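Thiamine-binding periplasmic protein (Escherichia coli, PDB 2QRY) binds thiamine, thiamine phosphate and thiamine diphosphate in the periplasm with high affinity, serving the ThiBPQ ABC transporter that imports thiamine. Local coordinates at residues A[118-123]-A[247-252]. Numbering follows the deposited sequence.
Sequences DTFVPF and VEVAAR. With TPS (thiamin phosphate), chain E.
V121 and A250 form an antiparallel hydrogen-bonded pair, V121 N to A250 O and A250 N to V121 O both 2.9 Å, and F123 N to E248 O adds a third bond, the short segments 121-123 and 247-252 running at 130° between their N-to-C directions. In this periplasmic solute-binding protein, strands 121-133 and 243-252 join residues far apart in sequence within one mixed sheet, a worked example of how an interior strand can carry a side chain into a ligand pocket. P122 sits opposite V249 in the non-hydrogen-bonded pair, where its missing N-H costs no bond to this strand; its CA makes a CA-H...O contact of 3.2 Å with E248 O. On the proline's face of the sheet, P122 CB presses tightly on V247 CG1 at 3.5 Å. F120 CB rests on V249 CG2, and A251 CB meets the ring obliquely at CD1, 3.4 Å away; T119 CG2 lies over one ring face, while helix 90-96 packs on the same phenylalanine. Beyond them a water bridges T119 O and R252 N. With CG between backbone N and carbonyl carbon (chi1 65°), F123 lays its ring against E248, whose CB makes a CH-pi contact over one face while V249 O lies at the ring edge. The rest of E248 extends into the thiamin phosphate site: OE1 is hydrogen-bonded to Y30 OH, and OE2, with D124 OD1 also near, contacts the ligand methyl CM4 at 3.3 Å.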
loop_
_atom_site.group_PDB
_atom_site.type_symbol
_atom_site.label_atom_id
_atom_site.label_comp_id
_atom_site.label_asym_id
_atom_site.label_seq_id
_atom_site.Cartn_x
_atom_site.Cartn_y
_atom_site.Cartn_z
ATOM N N ASP A 118 2.486 4.024 19.294
ATOM C CA ASP A 118 3.664 4.792 19.688
ATOM C C ASP A 118 4.837 4.695 18.716
ATOM O O ASP A 118 5.731 5.550 18.726
ATOM C CB ASP A 118 4.120 4.340 21.080
ATOM N N THR A 119 4.826 3.670 17.869
ATOM C CA THR A 119 5.927 3.448 16.937
ATOM C C THR A 119 5.711 3.817 15.468
ATOM O O THR A 119 6.477 4.593 14.894
ATOM C CB THR A 119 6.365 1.969 17.000
ATOM O OG1 THR A 119 6.686 1.630 18.356
ATOM C CG2 THR A 119 7.584 1.722 16.105
ATOM N N PHE A 120 4.674 3.249 14.863
ATOM C CA PHE A 120 4.393 3.482 13.449
ATOM C C PHE A 120 3.439 4.646 13.170
ATOM O O PHE A 120 2.308 4.679 13.654
ATOM C CB PHE A 120 3.873 2.179 12.841
ATOM C CG PHE A 120 4.768 1.007 13.118
ATOM C CD1 PHE A 120 5.978 0.868 12.448
ATOM C CD2 PHE A 120 4.450 0.095 14.115
ATOM C CE1 PHE A 120 6.865 -0.160 12.770
ATOM C CE2 PHE A 120 5.328 -0.937 14.447
ATOM C CZ PHE A 120 6.539 -1.062 13.773
ATOM N N VAL A 121 3.917 5.592 12.371
ATOM C CA VAL A 121 3.155 6.780 12.015
ATOM C C VAL A 121 2.537 6.682 10.617
ATOM O O VAL A 121 3.237 6.465 9.626
ATOM C CB VAL A 121 4.058 8.036 12.049
ATOM C CG1 VAL A 121 3.218 9.290 11.876
ATOM C CG2 VAL A 121 4.839 8.083 13.350
ATOM N N PRO A 122 1.210 6.841 10.521
ATOM C CA PRO A 122 0.556 6.765 9.213
ATOM C C PRO A 122 0.873 8.000 8.379
ATOM O O PRO A 122 1.097 9.081 8.927
ATOM C CB PRO A 122 -0.930 6.713 9.565
ATOM C CG PRO A 122 -0.950 6.135 10.925
ATOM C CD PRO A 122 0.216 6.809 11.605
ATOM N N PHE A 123 0.896 7.840 7.058
ATOM C CA PHE A 123 1.136 8.969 6.173
ATOM C C PHE A 123 0.083 9.030 5.065
ATOM O O PHE A 123 -0.035 10.036 4.370
ATOM C CB PHE A 123 2.575 8.956 5.620
ATOM C CG PHE A 123 2.906 7.791 4.722
ATOM C CD1 PHE A 123 2.531 7.794 3.382
ATOM C CD2 PHE A 123 3.679 6.732 5.196
ATOM C CE1 PHE A 123 2.930 6.772 2.530
ATOM C CE2 PHE A 123 4.083 5.705 4.352
ATOM C CZ PHE A 123 3.710 5.725 3.020
ATOM N N VAL A 247 -3.431 1.329 5.677
ATOM C CA VAL A 247 -2.914 2.552 6.251
ATOM C C VAL A 247 -1.415 2.347 6.187
ATOM O O VAL A 247 -0.873 1.506 6.898
ATOM C CB VAL A 247 -3.330 2.737 7.729
ATOM C CG1 VAL A 247 -2.679 3.986 8.287
ATOM C CG2 VAL A 247 -4.847 2.829 7.847
ATOM N N GLU A 248 -0.744 3.091 5.317
ATOM C CA GLU A 248 0.702 2.955 5.196
ATOM C C GLU A 248 1.352 3.697 6.347
ATOM O O GLU A 248 0.841 4.715 6.801
ATOM C CB GLU A 248 1.186 3.522 3.861
ATOM C CG GLU A 248 0.478 2.932 2.664
ATOM C CD GLU A 248 1.214 3.205 1.374
ATOM O OE1 GLU A 248 2.053 2.361 0.977
ATOM O OE2 GLU A 248 0.962 4.271 0.767
ATOM N N VAL A 249 2.488 3.196 6.805
ATOM C CA VAL A 249 3.173 3.807 7.931
ATOM C C VAL A 249 4.678 3.888 7.757
ATOM O O VAL A 249 5.255 3.305 6.841
ATOM C CB VAL A 249 2.900 3.009 9.223
ATOM C CG1 VAL A 249 1.404 2.891 9.455
ATOM C CG2 VAL A 249 3.514 1.629 9.113
ATOM N N ALA A 250 5.302 4.627 8.663
ATOM C CA ALA A 250 6.742 4.792 8.684
ATOM C C ALA A 250 7.182 4.744 10.151
ATOM O O ALA A 250 6.391 5.036 11.055
ATOM C CB ALA A 250 7.127 6.114 8.058
ATOM N N ALA A 251 8.432 4.356 10.382
ATOM C CA ALA A 251 8.970 4.287 11.732
ATOM C C ALA A 251 10.487 4.430 11.685
ATOM O O ALA A 251 11.120 4.113 10.670
ATOM C CB ALA A 251 8.593 2.970 12.377
ATOM N N ARG A 252 11.067 4.916 12.778
ATOM C CA ARG A 252 12.508 5.088 12.846
ATOM C C ARG A 252 13.105 3.817 13.440
ATOM O O ARG A 252 12.481 3.159 14.272
ATOM C CB ARG A 252 12.859 6.309 13.703
ATOM C CG ARG A 252 12.691 6.142 15.211
ATOM C CD ARG A 252 12.877 7.493 15.909
ATOM N NE ARG A 252 13.434 7.395 17.261
ATOM C CZ ARG A 252 14.627 6.871 17.549
ATOM N NH1 ARG A 252 15.402 6.384 16.583
ATOM N NH2 ARG A 252 15.056 6.845 18.804
HETATM C CM2 TPS E . -2.068 4.974 -10.413
HETATM N N3 TPS E . 0.199 2.693 -4.681
HETATM C C2 TPS E . 0.610 2.017 -5.735
HETATM S S1 TPS E . 1.554 0.735 -5.073
HETATM C C5 TPS E . 1.360 1.151 -3.364
HETATM C C4 TPS E . 0.568 2.277 -3.436
HETATM C CM4 TPS E . 0.131 3.002 -2.168
HETATM C C6 TPS E . 1.960 0.369 -2.238
HETATM C C7 TPS E . 2.781 -0.665 -3.008
HETATM O O7 TPS E . 3.449 -1.613 -2.185
HETATM N N1A TPS E . -2.552 4.076 -8.175
HETATM C C2A TPS E . -1.690 4.710 -8.974
HETATM N N3A TPS E . -0.503 5.110 -8.522
HETATM C C4A TPS E . -0.126 4.891 -7.244
HETATM N N4A TPS E . 1.115 5.315 -6.804
HETATM C C5A TPS E . -1.023 4.214 -6.358
HETATM C C6A TPS E . -2.261 3.816 -6.891
HETATM C C7A TPS E . -0.684 3.911 -4.879
HETATM P P1 TPS E . 4.255 -2.594 -3.184
HETATM O O1 TPS E . 3.270 -3.197 -4.224
HETATM O O2 TPS E . 5.024 -3.724 -2.385
HETATM O O3 TPS E . 5.301 -1.753 -3.947
HETATM O O HOH W 1 9.258 5.256 15.001
#